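Local coordinates for oxidoreductase protein (Agrobacterium radiobacter, PDB 5UI9) that binds NAD and a small dihydroxy acid and probably catalyses an NAD-dependent oxidation or reduction, as a member of the GFO/IDH/MocA family, at residues P120-P132 and N290-W302. Residues are numbered along the deposited sequence; the frame is centred on the assembly and turned at random.
With NAD (nicotinamide-adenine-dinucleotide), chain C.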
loop_
_atom_site.group_PDB
_atom_site.type_symbol
_atom_site.label_atom_id
_atom_site.label_comp_id
_atom_site.label_asym_id
_atom_site.label_seq_id
_atom_site.Cartn_x
_atom_site.Cartn_y
_atom_site.Cartn_z
ATOM N N PRO A 120 -29.546 -23.900 0.861
ATOM C CA PRO A 120 -28.495 -22.931 1.162
ATOM C C PRO A 120 -27.087 -23.445 0.828
ATOM O O PRO A 120 -26.801 -24.646 0.961
ATOM C CB PRO A 120 -28.639 -22.710 2.673
ATOM C CG PRO A 120 -30.041 -23.075 2.987
ATOM C CD PRO A 120 -30.397 -24.172 2.037
ATOM N N LEU A 121 -26.233 -22.531 0.373
ATOM C CA LEU A 121 -24.817 -22.809 0.157
ATOM C C LEU A 121 -24.025 -21.652 0.743
ATOM O O LEU A 121 -24.203 -20.512 0.313
ATOM C CB LEU A 121 -24.509 -22.943 -1.337
ATOM C CG LEU A 121 -23.039 -23.135 -1.741
ATOM C CD1 LEU A 121 -22.472 -24.421 -1.150
ATOM C CD2 LEU A 121 -22.894 -23.120 -3.257
ATOM N N MET A 122 -23.162 -21.950 1.714
ATOM C CA MET A 122 -22.279 -20.955 2.314
ATOM C C MET A 122 -20.836 -21.360 2.082
ATOM O O MET A 122 -20.480 -22.521 2.264
ATOM C CB MET A 122 -22.525 -20.835 3.824
ATOM C CG MET A 122 -21.731 -19.706 4.474
ATOM S SD MET A 122 -21.891 -19.592 6.263
ATOM C CE MET A 122 -20.818 -20.913 6.805
ATOM N N VAL A 123 -20.005 -20.390 1.713
ATOM C CA VAL A 123 -18.565 -20.606 1.684
ATOM C C VAL A 123 -18.026 -20.336 3.081
ATOM O O VAL A 123 -18.354 -19.315 3.698
ATOM C CB VAL A 123 -17.869 -19.722 0.629
ATOM C CG1 VAL A 123 -16.355 -19.967 0.619
ATOM C CG2 VAL A 123 -18.477 -20.004 -0.738
ATOM N N HIS A 124 -17.220 -21.259 3.598
ATOM C CA HIS A 124 -16.566 -21.034 4.878
ATOM C C HIS A 124 -15.429 -20.036 4.614
ATOM O O HIS A 124 -14.289 -20.416 4.361
ATOM C CB HIS A 124 -16.071 -22.343 5.506
ATOM C CG HIS A 124 -15.602 -22.199 6.923
ATOM N ND1 HIS A 124 -16.143 -22.929 7.959
ATOM C CD2 HIS A 124 -14.637 -21.419 7.474
ATOM C CE1 HIS A 124 -15.532 -22.608 9.084
ATOM N NE2 HIS A 124 -14.619 -21.685 8.819
ATOM N N GLU A 125 -15.790 -18.756 4.635
ATOM C CA GLU A 125 -14.858 -17.658 4.458
ATOM C C GLU A 125 -14.838 -16.867 5.772
ATOM O O GLU A 125 -15.674 -15.979 5.985
ATOM C CB GLU A 125 -15.313 -16.810 3.262
ATOM C CG GLU A 125 -14.470 -15.580 2.970
ATOM C CD GLU A 125 -12.976 -15.848 3.051
ATOM O OE1 GLU A 125 -12.451 -16.598 2.200
ATOM O OE2 GLU A 125 -12.345 -15.320 3.989
ATOM N N ASN A 126 -13.883 -17.209 6.645
ATOM C CA ASN A 126 -13.958 -16.833 8.072
ATOM C C ASN A 126 -13.172 -15.578 8.488
ATOM O O ASN A 126 -13.314 -15.116 9.621
ATOM C CB ASN A 126 -13.647 -18.046 9.000
ATOM C CG ASN A 126 -12.267 -18.666 8.774
ATOM O OD1 ASN A 126 -11.312 -17.996 8.388
ATOM N ND2 ASN A 126 -12.159 -19.966 9.037
ATOM N N PHE A 127 -12.385 -15.002 7.579
ATOM C CA PHE A 127 -11.546 -13.832 7.920
ATOM C C PHE A 127 -12.384 -12.604 8.253
ATOM O O PHE A 127 -12.123 -11.947 9.254
ATOM C CB PHE A 127 -10.520 -13.525 6.823
ATOM C CG PHE A 127 -9.198 -14.204 7.031
ATOM C CD1 PHE A 127 -9.129 -15.576 7.207
ATOM C CD2 PHE A 127 -8.010 -13.468 7.045
ATOM C CE1 PHE A 127 -7.910 -16.206 7.407
ATOM C CE2 PHE A 127 -6.787 -14.094 7.231
ATOM C CZ PHE A 127 -6.733 -15.460 7.420
ATOM N N ARG A 128 -13.427 -12.334 7.464
ATOM C CA ARG A 128 -14.363 -11.242 7.783
ATOM C C ARG A 128 -15.102 -11.430 9.123
ATOM O O ARG A 128 -15.617 -10.462 9.685
ATOM C CB ARG A 128 -15.377 -11.025 6.655
ATOM C CG ARG A 128 -16.417 -12.140 6.494
ATOM C CD ARG A 128 -17.640 -11.656 5.744
ATOM N NE ARG A 128 -17.364 -11.445 4.327
ATOM C CZ ARG A 128 -18.268 -11.076 3.421
ATOM N NH1 ARG A 128 -19.536 -10.867 3.764
ATOM N NH2 ARG A 128 -17.908 -10.935 2.154
ATOM N N TRP A 129 -15.164 -12.670 9.610
ATOM C CA TRP A 129 -15.758 -12.991 10.917
ATOM C C TRP A 129 -14.805 -12.877 12.118
ATOM O O TRP A 129 -15.221 -13.115 13.248
ATOM C CB TRP A 129 -16.414 -14.386 10.871
ATOM C CG TRP A 129 -17.670 -14.391 10.083
ATOM C CD1 TRP A 129 -17.836 -14.797 8.788
ATOM C CD2 TRP A 129 -18.948 -13.928 10.531
ATOM N NE1 TRP A 129 -19.146 -14.626 8.410
ATOM C CE2 TRP A 129 -19.850 -14.091 9.458
ATOM C CE3 TRP A 129 -19.416 -13.384 11.737
ATOM C CZ2 TRP A 129 -21.203 -13.740 9.554
ATOM C CZ3 TRP A 129 -20.765 -13.034 11.838
ATOM C CH2 TRP A 129 -21.641 -13.214 10.750
ATOM N N GLN A 130 -13.546 -12.495 11.882
ATOM C CA GLN A 130 -12.603 -12.200 12.961
ATOM C C GLN A 130 -13.053 -10.936 13.701
ATOM O O GLN A 130 -13.502 -9.970 13.077
ATOM C CB GLN A 130 -11.183 -11.974 12.413
ATOM C CG GLN A 130 -10.510 -13.203 11.809
ATOM C CD GLN A 130 -9.230 -12.879 11.032
ATOM O OE1 GLN A 130 -8.663 -13.750 10.352
ATOM N NE2 GLN A 130 -8.774 -11.628 11.122
ATOM N N THR A 131 -12.929 -10.947 15.025
ATOM C CA THR A 131 -13.312 -9.797 15.858
ATOM C C THR A 131 -12.743 -8.438 15.385
ATOM O O THR A 131 -13.499 -7.480 15.256
ATOM C CB THR A 131 -12.967 -10.066 17.337
ATOM O OG1 THR A 131 -13.649 -11.252 17.764
ATOM C CG2 THR A 131 -13.371 -8.892 18.245
ATOM N N PRO A 132 -11.428 -8.348 15.109
ATOM C CA PRO A 132 -10.906 -7.048 14.651
ATOM C C PRO A 132 -11.490 -6.554 13.323
ATOM O O PRO A 132 -11.666 -5.344 13.149
ATOM C CB PRO A 132 -9.391 -7.290 14.520
ATOM C CG PRO A 132 -9.237 -8.771 14.472
ATOM C CD PRO A 132 -10.338 -9.309 15.334
ATOM N N ASN A 290 -7.114 -16.396 16.657
ATOM C CA ASN A 290 -7.984 -15.439 15.971
ATOM C C ASN A 290 -8.851 -16.136 14.913
ATOM O O ASN A 290 -10.055 -15.900 14.857
ATOM C CB ASN A 290 -7.151 -14.318 15.326
ATOM C CG ASN A 290 -8.000 -13.207 14.721
ATOM O OD1 ASN A 290 -9.187 -13.057 15.022
ATOM N ND2 ASN A 290 -7.379 -12.409 13.862
ATOM N N ILE A 291 -8.226 -16.986 14.092
ATOM C CA ILE A 291 -8.932 -17.761 13.063
ATOM C C ILE A 291 -9.897 -18.740 13.725
ATOM O O ILE A 291 -11.053 -18.884 13.298
ATOM C CB ILE A 291 -7.937 -18.504 12.126
ATOM C CG1 ILE A 291 -7.144 -17.490 11.280
ATOM C CG2 ILE A 291 -8.661 -19.503 11.218
ATOM C CD1 ILE A 291 -6.012 -18.097 10.473
ATOM N N GLN A 292 -9.420 -19.401 14.774
ATOM C CA GLN A 292 -10.220 -20.383 15.491
ATOM C C GLN A 292 -11.510 -19.813 16.085
ATOM O O GLN A 292 -12.561 -20.450 15.990
ATOM C CB GLN A 292 -9.362 -21.076 16.550
ATOM C CG GLN A 292 -8.364 -22.044 15.925
ATOM C CD GLN A 292 -7.306 -22.527 16.898
ATOM O OE1 GLN A 292 -6.761 -21.746 17.684
ATOM N NE2 GLN A 292 -6.988 -23.810 16.834
ATOM N N GLU A 293 -11.440 -18.613 16.666
ATOM C CA GLU A 293 -12.646 -17.911 17.118
ATOM C C GLU A 293 -13.610 -17.667 15.960
ATOM O O GLU A 293 -14.820 -17.856 16.114
ATOM C CB GLU A 293 -12.324 -16.565 17.778
ATOM C CG GLU A 293 -13.560 -15.886 18.379
ATOM C CD GLU A 293 -13.285 -14.526 18.998
ATOM O OE1 GLU A 293 -12.268 -13.889 18.667
ATOM O OE2 GLU A 293 -14.093 -14.082 19.836
ATOM N N SER A 294 -13.079 -17.235 14.815
ATOM C CA SER A 294 -13.922 -16.915 13.662
ATOM C C SER A 294 -14.625 -18.143 13.064
ATOM O O SER A 294 -15.672 -18.010 12.442
ATOM C CB SER A 294 -13.115 -16.179 12.587
ATOM O OG SER A 294 -12.252 -17.045 11.878
ATOM N N VAL A 295 -14.039 -19.325 13.262
ATOM C CA VAL A 295 -14.644 -20.593 12.850
ATOM C C VAL A 295 -15.937 -20.815 13.636
ATOM O O VAL A 295 -16.947 -21.178 13.057
ATOM C CB VAL A 295 -13.680 -21.799 13.055
ATOM C CG1 VAL A 295 -14.378 -23.122 12.769
ATOM C CG2 VAL A 295 -12.425 -21.667 12.196
ATOM N N LEU A 296 -15.898 -20.593 14.946
ATOM C CA LEU A 296 -17.111 -20.661 15.768
ATOM C C LEU A 296 -18.162 -19.631 15.323
ATOM O O LEU A 296 -19.339 -19.977 15.169
ATOM C CB LEU A 296 -16.789 -20.498 17.260
ATOM C CG LEU A 296 -17.977 -20.498 18.233
ATOM C CD1 LEU A 296 -18.815 -21.760 18.078
ATOM C CD2 LEU A 296 -17.514 -20.331 19.670
ATOM N N ALA A 297 -17.723 -18.389 15.107
ATOM C CA ALA A 297 -18.605 -17.295 14.671
ATOM C C ALA A 297 -19.348 -17.633 13.380
ATOM O O ALA A 297 -20.575 -17.508 13.316
ATOM C CB ALA A 297 -17.815 -15.995 14.506
ATOM N N ILE A 298 -18.614 -18.087 12.365
ATOM C CA ILE A 298 -19.234 -18.399 11.075
ATOM C C ILE A 298 -20.124 -19.648 11.155
ATOM O O ILE A 298 -21.150 -19.703 10.488
ATOM C CB ILE A 298 -18.206 -18.490 9.911
ATOM C CG1 ILE A 298 -18.899 -18.220 8.569
ATOM C CG2 ILE A 298 -17.486 -19.826 9.892
ATOM C CD1 ILE A 298 -17.990 -18.302 7.364
ATOM N N GLN A 299 -19.735 -20.636 11.960
ATOM C CA GLN A 299 -20.546 -21.851 12.115
ATOM C C GLN A 299 -21.813 -21.621 12.961
ATOM O O GLN A 299 -22.857 -22.216 12.679
ATOM C CB GLN A 299 -19.687 -23.017 12.627
ATOM C CG GLN A 299 -18.707 -23.494 11.549
ATOM C CD GLN A 299 -17.817 -24.661 11.950
ATOM O OE1 GLN A 299 -16.967 -25.067 11.162
ATOM N NE2 GLN A 299 -18.012 -25.215 13.153
ATOM N N GLN A 300 -21.741 -20.739 13.958
ATOM C CA GLN A 300 -22.951 -20.273 14.652
ATOM C C GLN A 300 -23.838 -19.455 13.718
ATOM O O GLN A 300 -25.069 -19.583 13.758
ATOM C CB GLN A 300 -22.619 -19.433 15.898
ATOM C CG GLN A 300 -23.819 -19.176 16.813
ATOM C CD GLN A 300 -24.346 -20.449 17.436
ATOM O OE1 GLN A 300 -23.670 -21.062 18.253
ATOM N NE2 GLN A 300 -25.549 -20.866 17.043
ATOM N N HIS A 301 -23.215 -18.605 12.903
ATOM C CA HIS A 301 -23.931 -17.806 11.909
ATOM C C HIS A 301 -24.697 -18.716 10.945
ATOM O O HIS A 301 -25.900 -18.532 10.748
ATOM C CB HIS A 301 -22.960 -16.880 11.166
ATOM C CG HIS A 301 -23.566 -16.151 10.008
ATOM N ND1 HIS A 301 -24.337 -15.019 10.157
ATOM C CD2 HIS A 301 -23.480 -16.372 8.674
ATOM C CE1 HIS A 301 -24.714 -14.583 8.969
ATOM N NE2 HIS A 301 -24.207 -15.386 8.051
ATOM N N TRP A 302 -24.007 -19.706 10.379
ATOM C CA TRP A 302 -24.646 -20.719 9.523
ATOM C C TRP A 302 -25.873 -21.343 10.194
ATOM O O TRP A 302 -26.946 -21.404 9.599
ATOM C CB TRP A 302 -23.656 -21.830 9.152
ATOM C CG TRP A 302 -24.315 -23.080 8.591
ATOM C CD1 TRP A 302 -24.655 -24.217 9.281
ATOM C CD2 TRP A 302 -24.722 -23.299 7.236
ATOM N NE1 TRP A 302 -25.256 -25.124 8.439
ATOM C CE2 TRP A 302 -25.307 -24.589 7.177
ATOM C CE3 TRP A 302 -24.651 -22.533 6.066
ATOM C CZ2 TRP A 302 -25.803 -25.136 5.979
ATOM C CZ3 TRP A 302 -25.153 -23.070 4.882
ATOM C CH2 TRP A 302 -25.721 -24.362 4.848
HETATM P PA NAD C . -5.822 -31.463 4.377
HETATM O O1A NAD C . -5.185 -32.103 3.162
HETATM O O2A NAD C . -5.096 -31.452 5.693
HETATM O O5B NAD C . -7.253 -32.139 4.608
HETATM C C5B NAD C . -8.093 -32.559 3.541
HETATM C C4B NAD C . -8.708 -33.888 3.951
HETATM O O4B NAD C . -9.774 -34.196 3.060
HETATM C C3B NAD C . -7.718 -35.041 3.875
HETATM O O3B NAD C . -7.742 -35.771 5.110
HETATM C C2B NAD C . -8.179 -35.887 2.697
HETATM O O2B NAD C . -7.967 -37.280 2.929
HETATM C C1B NAD C . -9.658 -35.547 2.614
HETATM N N9A NAD C . -10.307 -35.621 1.284
HETATM C C8A NAD C . -9.897 -35.063 0.128
HETATM N N7A NAD C . -10.789 -35.326 -0.861
HETATM C C5A NAD C . -11.797 -36.046 -0.334
HETATM C C6A NAD C . -13.066 -36.660 -0.811
HETATM N N6A NAD C . -13.459 -36.555 -2.099
HETATM N N1A NAD C . -13.825 -37.327 0.091
HETATM C C2A NAD C . -13.466 -37.457 1.385
HETATM N N3A NAD C . -12.331 -36.926 1.880
HETATM C C4A NAD C . -11.476 -36.226 1.087
HETATM O O3 NAD C . -6.239 -29.961 3.985
HETATM P PN NAD C . -6.426 -28.770 5.060
HETATM O O1N NAD C . -5.093 -28.129 5.357
HETATM O O2N NAD C . -7.277 -29.258 6.205
HETATM O O5D NAD C . -7.246 -27.746 4.148
HETATM C C5D NAD C . -8.528 -28.108 3.652
HETATM C C4D NAD C . -9.203 -26.856 3.128
HETATM O O4D NAD C . -9.338 -25.926 4.207
HETATM C C3D NAD C . -8.390 -26.180 2.033
HETATM O O3D NAD C . -9.237 -25.855 0.926
HETATM C C2D NAD C . -7.824 -24.932 2.691
HETATM O O2D NAD C . -7.735 -23.819 1.801
HETATM C C1D NAD C . -8.826 -24.654 3.809
HETATM N N1N NAD C . -8.300 -23.923 4.977
HETATM C C2N NAD C . -9.048 -22.907 5.443
HETATM C C3N NAD C . -8.664 -22.147 6.537
HETATM C C7N NAD C . -9.563 -21.028 6.986
HETATM O O7N NAD C . -10.780 -21.161 6.876
HETATM N N7N NAD C . -9.042 -19.910 7.497
HETATM C C4N NAD C . -7.457 -22.453 7.168
HETATM C C5N NAD C . -6.688 -23.513 6.684
HETATM C C6N NAD C . -7.135 -24.246 5.584
HETATM O O HOH W 1 -18.019 -24.787 8.501
HETATM O O HOH W 2 -10.376 -16.153 10.127
HETATM O O HOH W 3 -11.740 -13.442 16.098
#
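Trp129 lays one face of its indole over helix 290-302, where Ile298 CB sits above the five-membered ring and His301 CB above the six-membered ring. Trp129 CZ2 lies over the centre of the His301 imidazole, the two planes inclined at 44°. The contact belongs to the GFO/IDH/MocA architecture: strand 121-124, at the edge of the Rossmann sheet, runs antiparallel to the helix, and the chain that leaves it lines the NAD pocket. Branched Ile298 suits its place between two rings, because its arms part. CG1 reaches Trp129 CD1 at 3.6 Å, whereas CG2 presses on one face of His124, 3.7 Å from the ring centroid. Further along, the unbranched, flexible chain of Met122 packs against both Ile298 and Trp302; its bend at chi3 (78°) turns CE to within 3.7 Å of Ile298 CG1, while SD lies at the edge of the Trp302 ring as a Met-aromatic contact.

Beside this packing, Asn126 meets the nicotinamide carboxamide of NAD, amide to amide. Its OD1 accepts a nearly straight bond from N7N (3.1 Å, 165°), and its ND2 gives a weak one to O7N. The same ND2 donates to His124 NE2 close to the imidazole plane, a bond that helps fix the rotation of the Asn126 amide. Phe127 and Ile291 touch both NAD and the bound dihydroxy acid. Small Ser294 lets the backbones come close, its CA 4.9 Å from Gln130 CA. Its OG donates to Ile291 O at 2.6 Å. A water donates to both Ser294 OG and Asn126 OD1, its oxygen 2.7 Å from each of these two atoms.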